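PDB 5BR9: tRNA threonylcarbamoyladenosine biosynthesis protein TsaB from Pseudomonas aeruginosa, which probably takes part in making the threonylcarbamoyladenosine at position 37 of tRNA, as a TsaB-type member of the KAE1/TsaD family with an actin-like ATPase fold. Local coordinates for residues A111-G116 against H195-L200; D16-A21 against V101-I106; R31-Y36 against L55-V60; V65-F70 against F205-G210. One frame throughout, in Å; residues are numbered along the deposited sequence. Where two conformers were deposited one is given.

Interaction 1. Residues A111-G116 against H195-L200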
loop_
_atom_site.group_PDB
_atom_site.type_symbol
_atom_site.label_atom_id
_atom_site.label_comp_id
_atom_site.label_asym_id
_atom_site.label_seq_id
_atom_site.Cartn_x
_atom_site.Cartn_y
_atom_site.Cartn_z
ATOM N N ALA A 111 8.821 -25.484 -2.253
ATOM C CA ALA A 111 8.570 -26.900 -2.498
ATOM C C ALA A 111 9.901 -27.626 -2.740
ATOM O O ALA A 111 10.079 -28.781 -2.353
ATOM C CB ALA A 111 7.614 -27.086 -3.660
ATOM N N TYR A 112 10.828 -26.938 -3.391
ATOM C CA TYR A 112 12.150 -27.492 -3.593
ATOM C C TYR A 112 12.841 -27.722 -2.247
ATOM O O TYR A 112 13.340 -28.813 -1.980
ATOM C CB TYR A 112 12.998 -26.577 -4.472
ATOM C CG TYR A 112 14.457 -26.956 -4.413
ATOM C CD1 TYR A 112 14.897 -28.180 -4.925
ATOM C CD2 TYR A 112 15.397 -26.116 -3.806
ATOM C CE1 TYR A 112 16.236 -28.551 -4.850
ATOM C CE2 TYR A 112 16.752 -26.487 -3.727
ATOM C CZ TYR A 112 17.156 -27.702 -4.259
ATOM O OH TYR A 112 18.478 -28.078 -4.199
ATOM N N ARG A 113 12.846 -26.702 -1.391
ATOM C CA ARG A 113 13.505 -26.810 -0.095
ATOM C C ARG A 113 12.878 -27.890 0.788
ATOM O O ARG A 113 13.585 -28.632 1.474
ATOM C CB ARG A 113 13.481 -25.464 0.640
ATOM C CG ARG A 113 14.081 -25.508 2.038
ATOM C CD ARG A 113 14.112 -24.127 2.674
ATOM N NE ARG A 113 12.794 -23.481 2.717
ATOM C CZ ARG A 113 11.873 -23.730 3.643
ATOM N NH1 ARG A 113 12.116 -24.621 4.597
ATOM N NH2 ARG A 113 10.713 -23.087 3.619
ATOM N N GLU A 114 11.556 -27.993 0.758
ATOM C CA GLU A 114 10.857 -28.889 1.679
ATOM C C GLU A 114 10.651 -30.324 1.163
ATOM O O GLU A 114 10.691 -31.261 1.943
ATOM C CB GLU A 114 9.501 -28.285 2.042
ATOM C CG GLU A 114 9.560 -27.110 2.991
ATOM C CD GLU A 114 8.167 -26.623 3.415
ATOM O OE1 GLU A 114 7.159 -27.290 3.094
ATOM O OE2 GLU A 114 8.081 -25.598 4.121
ATOM N N GLN A 115 10.412 -30.485 -0.135
ATOM C CA GLN A 115 10.090 -31.796 -0.713
ATOM C C GLN A 115 11.232 -32.335 -1.544
ATOM O O GLN A 115 11.213 -33.491 -1.940
ATOM C CB GLN A 115 8.853 -31.723 -1.619
ATOM C CG GLN A 115 7.616 -31.162 -0.973
ATOM C CD GLN A 115 7.199 -31.951 0.241
ATOM O OE1 GLN A 115 7.368 -33.168 0.294
ATOM N NE2 GLN A 115 6.657 -31.259 1.234
ATOM N N GLY A 116 12.200 -31.470 -1.842
ATOM C CA GLY A 116 13.295 -31.793 -2.739
ATOM C C GLY A 116 12.907 -31.842 -4.210
ATOM O O GLY A 116 13.696 -32.279 -5.043
ATOM N N HIS A 195 6.704 -18.310 1.561
ATOM C CA HIS A 195 7.427 -18.166 2.818
ATOM C C HIS A 195 8.617 -17.217 2.567
ATOM O O HIS A 195 9.372 -17.393 1.603
ATOM C CB HIS A 195 7.874 -19.540 3.299
ATOM C CG HIS A 195 8.306 -19.595 4.724
ATOM N ND1 HIS A 195 9.335 -18.826 5.225
ATOM C CD2 HIS A 195 7.897 -20.385 5.745
ATOM C CE1 HIS A 195 9.506 -19.103 6.505
ATOM N NE2 HIS A 195 8.653 -20.053 6.843
ATOM N N ALA A 196 8.767 -16.195 3.401
ATOM C CA ALA A 196 9.827 -15.204 3.211
ATOM C C ALA A 196 11.223 -15.833 3.172
ATOM O O ALA A 196 12.137 -15.298 2.533
ATOM C CB ALA A 196 9.758 -14.155 4.297
ATOM N N GLU A 197 11.392 -16.963 3.849
ATOM C CA GLU A 197 12.673 -17.680 3.808
ATOM C C GLU A 197 13.067 -18.054 2.372
ATOM O O GLU A 197 14.231 -17.946 1.971
ATOM C CB GLU A 197 12.622 -18.932 4.676
ATOM C CG GLU A 197 13.879 -19.778 4.564
ATOM C CD GLU A 197 13.877 -20.989 5.474
ATOM O OE1 GLU A 197 12.883 -21.205 6.199
ATOM O OE2 GLU A 197 14.883 -21.727 5.462
ATOM N N ASP A 198 12.089 -18.493 1.592
ATOM C CA ASP A 198 12.359 -18.899 0.216
ATOM C C ASP A 198 12.373 -17.689 -0.718
ATOM O O ASP A 198 13.100 -17.678 -1.722
ATOM C CB ASP A 198 11.339 -19.951 -0.211
ATOM C CG ASP A 198 11.302 -21.117 0.763
ATOM O OD1 ASP A 198 12.298 -21.883 0.817
ATOM O OD2 ASP A 198 10.306 -21.241 1.509
ATOM N N LEU A 199 11.606 -16.659 -0.360
ATOM C CA LEU A 199 11.718 -15.359 -1.024
ATOM C C LEU A 199 13.145 -14.835 -0.887
ATOM O O LEU A 199 13.730 -14.335 -1.846
ATOM C CB LEU A 199 10.735 -14.358 -0.424
ATOM C CG LEU A 199 10.950 -12.877 -0.757
ATOM C CD1 LEU A 199 10.842 -12.660 -2.235
ATOM C CD2 LEU A 199 9.899 -12.039 -0.042
ATOM N N LEU A 200 13.700 -14.983 0.314
ATOM C CA LEU A 200 15.067 -14.561 0.619
ATOM C C LEU A 200 16.092 -15.299 -0.254
ATOM O O LEU A 200 17.005 -14.680 -0.799
ATOM C CB LEU A 200 15.358 -14.781 2.108
ATOM C CG LEU A 200 16.686 -14.247 2.632
ATOM C CD1 LEU A 200 16.776 -12.732 2.486
ATOM C CD2 LEU A 200 16.870 -14.657 4.096
#

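Interaction 2. Residues D16-A21 against V101-I106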
loop_
_atom_site.group_PDB
_atom_site.type_symbol
_atom_site.label_atom_id
_atom_site.label_comp_id
_atom_site.label_asym_id
_atom_site.label_seq_id
_atom_site.Cartn_x
_atom_site.Cartn_y
_atom_site.Cartn_z
ATOM N N ASP A 16 6.784 -11.109 2.871
ATOM C CA ASP A 16 5.675 -11.532 2.046
ATOM C C ASP A 16 4.344 -11.415 2.795
ATOM O O ASP A 16 4.201 -11.891 3.917
ATOM C CB ASP A 16 5.886 -12.963 1.565
ATOM C CG ASP A 16 4.988 -13.299 0.390
ATOM O OD1 ASP A 16 5.455 -13.166 -0.758
ATOM O OD2 ASP A 16 3.812 -13.656 0.602
ATOM N N THR A 17 3.377 -10.780 2.145
ATOM C CA THR A 17 2.041 -10.579 2.696
ATOM C C THR A 17 0.970 -10.901 1.675
ATOM O O THR A 17 -0.146 -10.400 1.760
ATOM C CB THR A 17 1.838 -9.118 3.153
ATOM O OG1 THR A 17 2.116 -8.247 2.050
ATOM C CG2 THR A 17 2.768 -8.770 4.294
ATOM N N SER A 18 1.306 -11.752 0.717
ATOM C CA SER A 18 0.401 -12.050 -0.400
ATOM C C SER A 18 -0.729 -12.994 0.010
ATOM O O SER A 18 -1.680 -13.219 -0.752
ATOM C CB SER A 18 1.188 -12.632 -1.584
ATOM O OG SER A 18 1.736 -13.905 -1.272
ATOM N N THR A 19 -0.570 -13.643 1.157
ATOM C CA THR A 19 -1.570 -14.601 1.614
ATOM C C THR A 19 -2.021 -14.248 3.009
ATOM O O THR A 19 -1.649 -13.200 3.521
ATOM C CB THR A 19 -1.024 -16.064 1.601
ATOM O OG1 THR A 19 0.031 -16.203 2.565
ATOM C CG2 THR A 19 -0.507 -16.438 0.225
ATOM N N GLU A 20 -2.798 -15.141 3.621
ATOM C CA GLU A 20 -3.188 -15.010 5.024
ATOM C C GLU A 20 -1.950 -15.144 5.931
ATOM O O GLU A 20 -1.988 -14.799 7.115
ATOM C CB GLU A 20 -4.243 -16.060 5.391
ATOM C CG GLU A 20 -3.714 -17.493 5.404
ATOM C CD GLU A 20 -4.779 -18.525 5.761
ATOM O OE1 GLU A 20 -4.571 -19.719 5.444
ATOM O OE2 GLU A 20 -5.819 -18.147 6.351
ATOM N N ALA A 21 -0.861 -15.650 5.356
ATOM C CA ALA A 21 0.425 -15.734 6.039
ATOM C C ALA A 21 1.189 -14.421 5.896
ATOM O O ALA A 21 1.172 -13.782 4.835
ATOM C CB ALA A 21 1.262 -16.892 5.490
ATOM N N VAL A 101 9.620 -10.170 -6.516
ATOM C CA VAL A 101 9.768 -11.593 -6.757
ATOM C C VAL A 101 8.396 -12.251 -6.821
ATOM O O VAL A 101 7.512 -11.993 -5.987
ATOM C CB VAL A 101 10.637 -12.258 -5.671
ATOM C CG1 VAL A 101 10.708 -13.753 -5.884
ATOM C CG2 VAL A 101 12.031 -11.654 -5.642
ATOM N N SER A 102 8.225 -13.107 -7.817
ATOM C CA SER A 102 6.970 -13.788 -8.011
ATOM C C SER A 102 6.643 -14.741 -6.881
ATOM O O SER A 102 7.474 -15.534 -6.471
ATOM C CB SER A 102 6.988 -14.567 -9.337
ATOM O OG SER A 102 5.890 -15.445 -9.373
ATOM N N ASP A 103 5.394 -14.713 -6.429
ATOM C CA ASP A 103 4.953 -15.665 -5.433
ATOM C C ASP A 103 4.840 -17.100 -5.955
ATOM O O ASP A 103 4.916 -18.044 -5.170
ATOM C CB ASP A 103 3.633 -15.208 -4.830
ATOM C CG ASP A 103 3.853 -14.171 -3.726
ATOM O OD1 ASP A 103 3.638 -12.972 -3.953
ATOM O OD2 ASP A 103 4.248 -14.572 -2.616
ATOM N N LEU A 104 4.675 -17.270 -7.266
ATOM C CA LEU A 104 4.722 -18.614 -7.865
ATOM C C LEU A 104 6.148 -19.184 -7.740
ATOM O O LEU A 104 6.334 -20.347 -7.354
ATOM C CB LEU A 104 4.264 -18.565 -9.348
ATOM C CG LEU A 104 2.773 -18.223 -9.567
ATOM C CD1 LEU A 104 2.480 -17.776 -10.986
ATOM C CD2 LEU A 104 1.851 -19.399 -9.193
ATOM N N ALA A 105 7.154 -18.354 -8.023
ATOM C CA ALA A 105 8.554 -18.758 -7.821
ATOM C C ALA A 105 8.811 -19.073 -6.356
ATOM O O ALA A 105 9.454 -20.081 -6.040
ATOM C CB ALA A 105 9.526 -17.670 -8.311
ATOM N N ILE A 106 8.284 -18.241 -5.458
ATOM C CA ILE A 106 8.540 -18.469 -4.040
ATOM C C ILE A 106 8.001 -19.839 -3.612
ATOM O O ILE A 106 8.671 -20.590 -2.887
ATOM C CB ILE A 106 7.954 -17.340 -3.185
ATOM C CG1 ILE A 106 8.618 -16.016 -3.548
ATOM C CG2 ILE A 106 8.157 -17.644 -1.718
ATOM C CD1 ILE A 106 7.878 -14.810 -2.996
#

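Interaction 3. Residues R31-Y36 against L55-V60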
loop_
_atom_site.group_PDB
_atom_site.type_symbol
_atom_site.label_atom_id
_atom_site.label_comp_id
_atom_site.label_asym_id
_atom_site.label_seq_id
_atom_site.Cartn_x
_atom_site.Cartn_y
_atom_site.Cartn_z
ATOM N N ARG A 31 23.952 -15.860 6.999
ATOM C CA ARG A 31 22.981 -16.585 7.809
ATOM C C ARG A 31 21.572 -16.106 7.474
ATOM O O ARG A 31 21.351 -14.912 7.278
ATOM C CB ARG A 31 23.254 -16.392 9.302
ATOM C CG ARG A 31 24.497 -17.085 9.822
ATOM C CD ARG A 31 24.731 -16.785 11.311
ATOM N NE ARG A 31 25.621 -15.642 11.549
ATOM C CZ ARG A 31 25.211 -14.389 11.749
ATOM N NH1 ARG A 31 23.915 -14.089 11.739
ATOM N NH2 ARG A 31 26.103 -13.430 11.959
ATOM N N ALA A 32 20.627 -17.036 7.382
ATOM C CA ALA A 32 19.237 -16.682 7.114
ATOM C C ALA A 32 18.441 -16.798 8.411
ATOM O O ALA A 32 18.675 -17.697 9.216
ATOM C CB ALA A 32 18.637 -17.574 6.004
ATOM N N LEU A 33 17.537 -15.850 8.624
ATOM C CA LEU A 33 16.671 -15.836 9.799
ATOM C C LEU A 33 15.258 -15.466 9.330
ATOM O O LEU A 33 15.102 -14.543 8.532
ATOM C CB LEU A 33 17.191 -14.835 10.826
ATOM C CG LEU A 33 16.553 -14.907 12.202
ATOM C CD1 LEU A 33 17.006 -16.178 12.898
ATOM C CD2 LEU A 33 16.902 -13.683 13.017
ATOM N N SER A 34 14.230 -16.179 9.779
ATOM C CA SER A 34 12.880 -15.863 9.318
ATOM C C SER A 34 11.841 -16.042 10.405
ATOM O O SER A 34 12.081 -16.728 11.398
ATOM C CB SER A 34 12.487 -16.718 8.099
ATOM O OG SER A 34 12.371 -18.094 8.431
ATOM N N HIS A 35 10.695 -15.393 10.202
ATOM C CA HIS A 35 9.542 -15.602 11.064
ATOM C C HIS A 35 8.263 -15.555 10.234
ATOM O O HIS A 35 8.154 -14.814 9.254
ATOM C CB HIS A 35 9.518 -14.580 12.205
ATOM C CG HIS A 35 10.557 -14.840 13.260
ATOM N ND1 HIS A 35 10.454 -15.870 14.171
ATOM C CD2 HIS A 35 11.729 -14.217 13.528
ATOM C CE1 HIS A 35 11.513 -15.864 14.961
ATOM N NE2 HIS A 35 12.304 -14.875 14.587
ATOM N N TYR A 36 7.308 -16.384 10.632
ATOM C CA TYR A 36 6.138 -16.681 9.824
ATOM C C TYR A 36 4.896 -16.771 10.727
ATOM O O TYR A 36 4.910 -17.470 11.733
ATOM C CB TYR A 36 6.409 -17.995 9.066
ATOM C CG TYR A 36 5.338 -18.570 8.156
ATOM C CD1 TYR A 36 5.428 -18.430 6.769
ATOM C CD2 TYR A 36 4.287 -19.324 8.670
ATOM C CE1 TYR A 36 4.473 -18.992 5.918
ATOM C CE2 TYR A 36 3.321 -19.885 7.826
ATOM C CZ TYR A 36 3.418 -19.719 6.454
ATOM O OH TYR A 36 2.469 -20.285 5.622
ATOM N N LEU A 55 14.836 -7.782 12.929
ATOM C CA LEU A 55 16.063 -7.002 12.941
ATOM C C LEU A 55 16.625 -6.972 14.352
ATOM O O LEU A 55 17.819 -7.169 14.554
ATOM C CB LEU A 55 15.824 -5.581 12.449
ATOM C CG LEU A 55 15.481 -5.407 10.977
ATOM C CD1 LEU A 55 15.119 -3.953 10.766
ATOM C CD2 LEU A 55 16.658 -5.790 10.113
ATOM N N ASP A 56 15.756 -6.786 15.334
ATOM C CA ASP A 56 16.234 -6.704 16.715
ATOM C C ASP A 56 16.796 -8.035 17.207
ATOM O O ASP A 56 17.805 -8.052 17.897
ATOM C CB ASP A 56 15.123 -6.209 17.643
ATOM C CG ASP A 56 14.893 -4.709 17.520
ATOM O OD1 ASP A 56 15.547 -4.059 16.654
ATOM O OD2 ASP A 56 14.072 -4.177 18.298
ATOM N N GLU A 57 16.169 -9.143 16.825
ATOM C CA GLU A 57 16.640 -10.466 17.234
ATOM C C GLU A 57 18.025 -10.774 16.653
ATOM O O GLU A 57 18.849 -11.420 17.298
ATOM C CB GLU A 57 15.641 -11.546 16.807
ATOM C CG GLU A 57 16.118 -12.987 17.037
ATOM C CD GLU A 57 15.153 -14.041 16.485
ATOM O OE1 GLU A 57 14.199 -13.679 15.756
ATOM O OE2 GLU A 57 15.357 -15.240 16.781
ATOM N N ALA A 58 18.270 -10.293 15.442
ATOM C CA ALA A 58 19.525 -10.522 14.731
ATOM C C ALA A 58 20.608 -9.531 15.148
ATOM O O ALA A 58 21.773 -9.719 14.834
ATOM C CB ALA A 58 19.295 -10.448 13.218
ATOM N N GLY A 59 20.219 -8.477 15.859
ATOM C CA GLY A 59 21.135 -7.413 16.224
ATOM C C GLY A 59 21.528 -6.543 15.047
ATOM O O GLY A 59 22.589 -5.905 15.047
ATOM N N VAL A 60 20.650 -6.493 14.053
ATOM C CA VAL A 60 20.948 -5.789 12.810
ATOM C C VAL A 60 20.137 -4.498 12.703
ATOM O O VAL A 60 18.917 -4.498 12.929
ATOM C CB VAL A 60 20.704 -6.702 11.577
ATOM C CG1 VAL A 60 20.862 -5.909 10.284
ATOM C CG2 VAL A 60 21.675 -7.875 11.595
#

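Interaction 4. Residues V65-F70 against F205-G210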
loop_
_atom_site.group_PDB
_atom_site.type_symbol
_atom_site.label_atom_id
_atom_site.label_comp_id
_atom_site.label_asym_id
_atom_site.label_seq_id
_atom_site.Cartn_x
_atom_site.Cartn_y
_atom_site.Cartn_z
ATOM N N VAL A 65 20.847 -2.809 5.842
ATOM C CA VAL A 65 20.144 -3.497 4.749
ATOM C C VAL A 65 20.549 -2.958 3.376
ATOM O O VAL A 65 20.503 -1.745 3.125
ATOM C CB VAL A 65 18.615 -3.400 4.950
ATOM C CG1 VAL A 65 17.862 -3.911 3.728
ATOM C CG2 VAL A 65 18.188 -4.145 6.221
ATOM N N ASP A 66 20.925 -3.869 2.478
ATOM C CA ASP A 66 21.399 -3.474 1.158
ATOM C C ASP A 66 20.276 -3.348 0.125
ATOM O O ASP A 66 20.351 -2.533 -0.802
ATOM C CB ASP A 66 22.443 -4.484 0.677
ATOM C CG ASP A 66 23.694 -4.493 1.557
ATOM O OD1 ASP A 66 24.118 -3.400 1.987
ATOM O OD2 ASP A 66 24.257 -5.581 1.811
ATOM N N ALA A 67 19.238 -4.165 0.287
ATOM C CA ALA A 67 18.114 -4.180 -0.636
ATOM C C ALA A 67 16.917 -4.858 0.032
ATOM O O ALA A 67 17.083 -5.637 0.981
ATOM C CB ALA A 67 18.490 -4.892 -1.938
ATOM N N ILE A 68 15.715 -4.546 -0.449
ATOM C CA ILE A 68 14.491 -5.109 0.134
ATOM C C ILE A 68 13.728 -5.889 -0.914
ATOM O O ILE A 68 13.424 -5.361 -1.988
ATOM C CB ILE A 68 13.600 -4.019 0.737
ATOM C CG1 ILE A 68 14.407 -3.135 1.696
ATOM C CG2 ILE A 68 12.445 -4.658 1.466
ATOM C CD1 ILE A 68 13.669 -1.916 2.166
ATOM N N ALA A 69 13.460 -7.157 -0.618
ATOM C CA ALA A 69 12.719 -8.026 -1.516
ATOM C C ALA A 69 11.308 -8.270 -1.010
ATOM O O ALA A 69 11.084 -8.321 0.197
ATOM C CB ALA A 69 13.446 -9.340 -1.680
ATOM N N PHE A 70 10.361 -8.443 -1.930
ATOM C CA PHE A 70 8.985 -8.727 -1.541
ATOM C C PHE A 70 8.285 -9.597 -2.593
ATOM O O PHE A 70 8.643 -9.553 -3.768
ATOM C CB PHE A 70 8.191 -7.431 -1.339
ATOM C CG PHE A 70 7.982 -6.647 -2.600
ATOM C CD1 PHE A 70 6.767 -6.711 -3.282
ATOM C CD2 PHE A 70 8.992 -5.852 -3.113
ATOM C CE1 PHE A 70 6.576 -5.992 -4.452
ATOM C CE2 PHE A 70 8.801 -5.129 -4.285
ATOM C CZ PHE A 70 7.608 -5.201 -4.953
ATOM N N PHE A 205 19.748 -14.712 -5.329
ATOM C CA PHE A 205 20.130 -14.960 -6.714
ATOM C C PHE A 205 19.925 -13.690 -7.551
ATOM O O PHE A 205 20.789 -13.310 -8.343
ATOM C CB PHE A 205 19.343 -16.146 -7.307
ATOM C CG PHE A 205 19.725 -17.486 -6.711
ATOM C CD1 PHE A 205 20.933 -18.098 -7.056
ATOM C CD2 PHE A 205 18.882 -18.131 -5.810
ATOM C CE1 PHE A 205 21.294 -19.320 -6.502
ATOM C CE2 PHE A 205 19.239 -19.358 -5.251
ATOM C CZ PHE A 205 20.438 -19.962 -5.599
ATOM N N ALA A 206 18.797 -13.021 -7.347
ATOM C CA ALA A 206 18.462 -11.833 -8.119
ATOM C C ALA A 206 19.419 -10.689 -7.811
ATOM O O ALA A 206 19.866 -9.971 -8.713
ATOM C CB ALA A 206 16.999 -11.411 -7.839
ATOM N N TRP A 207 19.769 -10.542 -6.540
ATOM C CA TRP A 207 20.668 -9.463 -6.127
ATOM C C TRP A 207 22.065 -9.668 -6.722
ATOM O O TRP A 207 22.695 -8.713 -7.176
ATOM C CB TRP A 207 20.736 -9.386 -4.600
ATOM C CG TRP A 207 21.595 -8.276 -4.038
ATOM C CD1 TRP A 207 22.712 -8.426 -3.260
ATOM C CD2 TRP A 207 21.387 -6.853 -4.175
ATOM N NE1 TRP A 207 23.213 -7.188 -2.912
ATOM C CE2 TRP A 207 22.419 -6.209 -3.452
ATOM C CE3 TRP A 207 20.438 -6.067 -4.844
ATOM C CZ2 TRP A 207 22.541 -4.811 -3.396
ATOM C CZ3 TRP A 207 20.549 -4.683 -4.775
ATOM C CH2 TRP A 207 21.592 -4.068 -4.052
ATOM N N ALA A 208 22.537 -10.913 -6.716
ATOM C CA ALA A 208 23.849 -11.253 -7.283
ATOM C C ALA A 208 23.908 -11.040 -8.795
ATOM O O ALA A 208 24.990 -10.873 -9.335
ATOM C CB ALA A 208 24.225 -12.693 -6.959
ATOM N N ARG A 209 22.756 -11.065 -9.472
ATOM C CA ARG A 209 22.700 -10.792 -10.918
ATOM C C ARG A 209 22.688 -9.295 -11.180
ATOM O O ARG A 209 22.699 -8.861 -12.322
ATOM C CB ARG A 209 21.458 -11.411 -11.573
ATOM C CG ARG A 209 21.516 -12.913 -11.790
ATOM C CD ARG A 209 20.391 -13.377 -12.730
ATOM N NE ARG A 209 19.078 -13.338 -12.089
ATOM C CZ ARG A 209 18.589 -14.322 -11.338
ATOM N NH1 ARG A 209 19.306 -15.423 -11.129
ATOM N NH2 ARG A 209 17.386 -14.203 -10.783
ATOM N N GLY A 210 22.626 -8.511 -10.109
ATOM C CA GLY A 210 22.592 -7.071 -10.240
ATOM C C GLY A 210 21.212 -6.481 -10.436
ATOM O O GLY A 210 21.086 -5.345 -10.870
HETATM O O HOH W 1 25.365 -6.166 -1.143
#

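Interaction 1. Residues A111-G116 against H195-L200
Arg113, on the last turn of helix 103-115, meets the first turn of helix 196-208 almost wholly through charge. Its guanidinium takes the carboxylate of Asp198 side-on. NE reaches Asp198 OD1 at 2.5 Å and NH2 reaches Asp198 OD2 at 2.8 Å, each nearly straight and each on the syn lone pair of its oxygen. The paired bonds hold the two groups nearly coplanar, 11° apart. A bend at chi3 (56°) in an otherwise extended arginine chain turns NE and NH2 toward the aspartate.

Stacking adds a second acid. The Glu197 carboxylate lies over one guanidinium face, its OE1 3.7 Å from Arg113 CZ; this is attraction of charge alone, as no N-H points at it. Arginine suits the place because it can take one acid at its N-H edge and another over its flat face. Glu114 joins through a long salt bridge and also pairs with Arg110. The network ties the helix between the two sheets to the one covering the first.

Capping is the third kind. His195 is the N-cap of helix 196-208, and its ND1 accepts from Glu197 N at 3.1 Å. Arg113 NH2 approaches a face of this imidazole, while Tyr36 stacks on the ring.

Interaction 2. Residues D16-A21 against V101-I106
Asp103, in the first turn of helix 103-115, projects its carboxylate toward the end of strand 12-16 and the turn after it, where it meets Asp16 and Ser18. From CB the side chain leaves with CG beside its own backbone N (chi1 -82°), a torsion that directs the acid group across to the turn. CG itself comes 3.3 Å from Ser18 OG. Beyond it the two oxygens part company. OD1 lies 3.4 Å from Ser18 CB and takes its hydrogen bond from outside the pair, from the backbone N of Gly73. OD2 goes to the polar centre of the contact, 2.9 Å from Ser18 OG and 2.6 Å from Asp16 OD1. The carboxylate planes stand 80° apart.

The turn between strands 12-16 and 21-28 is the hairpin position that, in actin-like ATPase folds, usually contributes a phosphate-binding loop; whether it does so in this protein is not established. It opens here with an Asx turn. Asp16 OD2 accepts from Ser18 OG at 2.8 Å on its syn lone pair and from Ser18 N, which stands 54° out of the carboxylate plane. A short side chain suits position 18, since its hydroxyl must fold back to Asp16 while remaining beside Asp103. One residue further, Thr19 OG1 accepts from Ala21 N in an ST turn. Apolar cover comes from Ile106, one helical turn after Asp103, whose CD1 rests 3.7 Å from Asp16 OD1, and Pro194 touches both aspartates.

Interaction 3. Residues R31-Y36 against L55-V60
Leu33 CD2 lies against Glu57 and Ala58, and two residues along the strand Glu57 brings a carboxylate oxygen to the edge of the His35 ring. The better-packed part is the apolar one. Leu33 CD2 comes 4.0 Å from Ala58 CB and 3.8 Å from Glu57 OE1, with Leu54 touching both Leu33 and His35. Ala58 is small enough to admit the leucine methyl, and Gly59 then ends the helix in a Schellman motif, its positive phi readily adopted by glycine.

Strand 31-38 is an outermost strand of its five-stranded mixed sheet within the chain, and the C-terminal end of helix 43-58 packs against its middle. Residues two apart on a strand point to the same side, which is why Leu33 and His35 both face this helix.

The solvent side is polar, between two exposed residues. His35 NE2 donates to Glu57 OE1 at 2.5 Å, with an N-H...O angle of 154°, and the oxygen offers its syn lone pair. Ring and carboxylate are turned 32° from each other. His35 was deposited in two conformers, so these details are tentative. Glutamate has the length required: with CG anti to the backbone N (chi1 173°) and the rest extended, its carboxylate spans the gap to the strand.

Interaction 4. Residues V65-F70 against F205-G210
The end of helix 196-208 packs across the start of strand 67-71, an inner strand of the five-stranded mixed sheet in an actin-like half of the protein. One indole, that of Trp207, makes the contact. Its six-membered ring lies over the methyl of Ala67, in a CH-pi contact: Ala67 CB is 3.8 Å from the ring centroid and 21° off its normal. The methyl is shifted toward the rim, with Trp207 CZ3 nearest at 3.5 Å. Alanine suits this place because a single methyl lets the flat ring settle close over the strand, and Leu12 and Pro97 also touch the indole. The tryptophan reaches the strand because its CG is anti to the backbone N (chi1 -178°), which carries the ring from the helix across to the strand.

Asp66, the residue before, meets the other end of the benzo ring more loosely, its CB 4.1 Å from Trp207 CZ2, and its carbonyl O lies obliquely to the ring at 3.8 Å from Trp207 CH2. Its carboxylate is mainly engaged through OD2 with the backbone N of Thr11, just before strand 12-16. Trp207 NE1 has a weak hydrogen bond to Ser10 OG. A water joins the two polar ends: in the plane of the indole it accepts from Trp207 NE1 at 3.0 Å and gives a weak bond to Asp66 OD2 at 3.2 Å.

How the interactions relate
Interactions 2, 3 and 4 each use a strand of the first mixed sheet or the turn leaving one; interaction 1 lies where the helix between the sheets meets helix 196-208. Helix 103-115 contributes its start to interaction 2 and its end to interaction 1, whose centres lie about 11 Å apart; helix 196-208 likewise serves interactions 1 and 4, about 17 Å apart. Leu199 packs on Val101, Ile106 and Phe70, tying the three together. Interaction 3, about 19 Å from interaction 2, is the most peripheral. Along the chain it falls between the segments of interaction 2, interactions 2 and 4 cross, and interaction 1 lies wholly within the span of interaction 4, which brings the late helix back to strand 67-71.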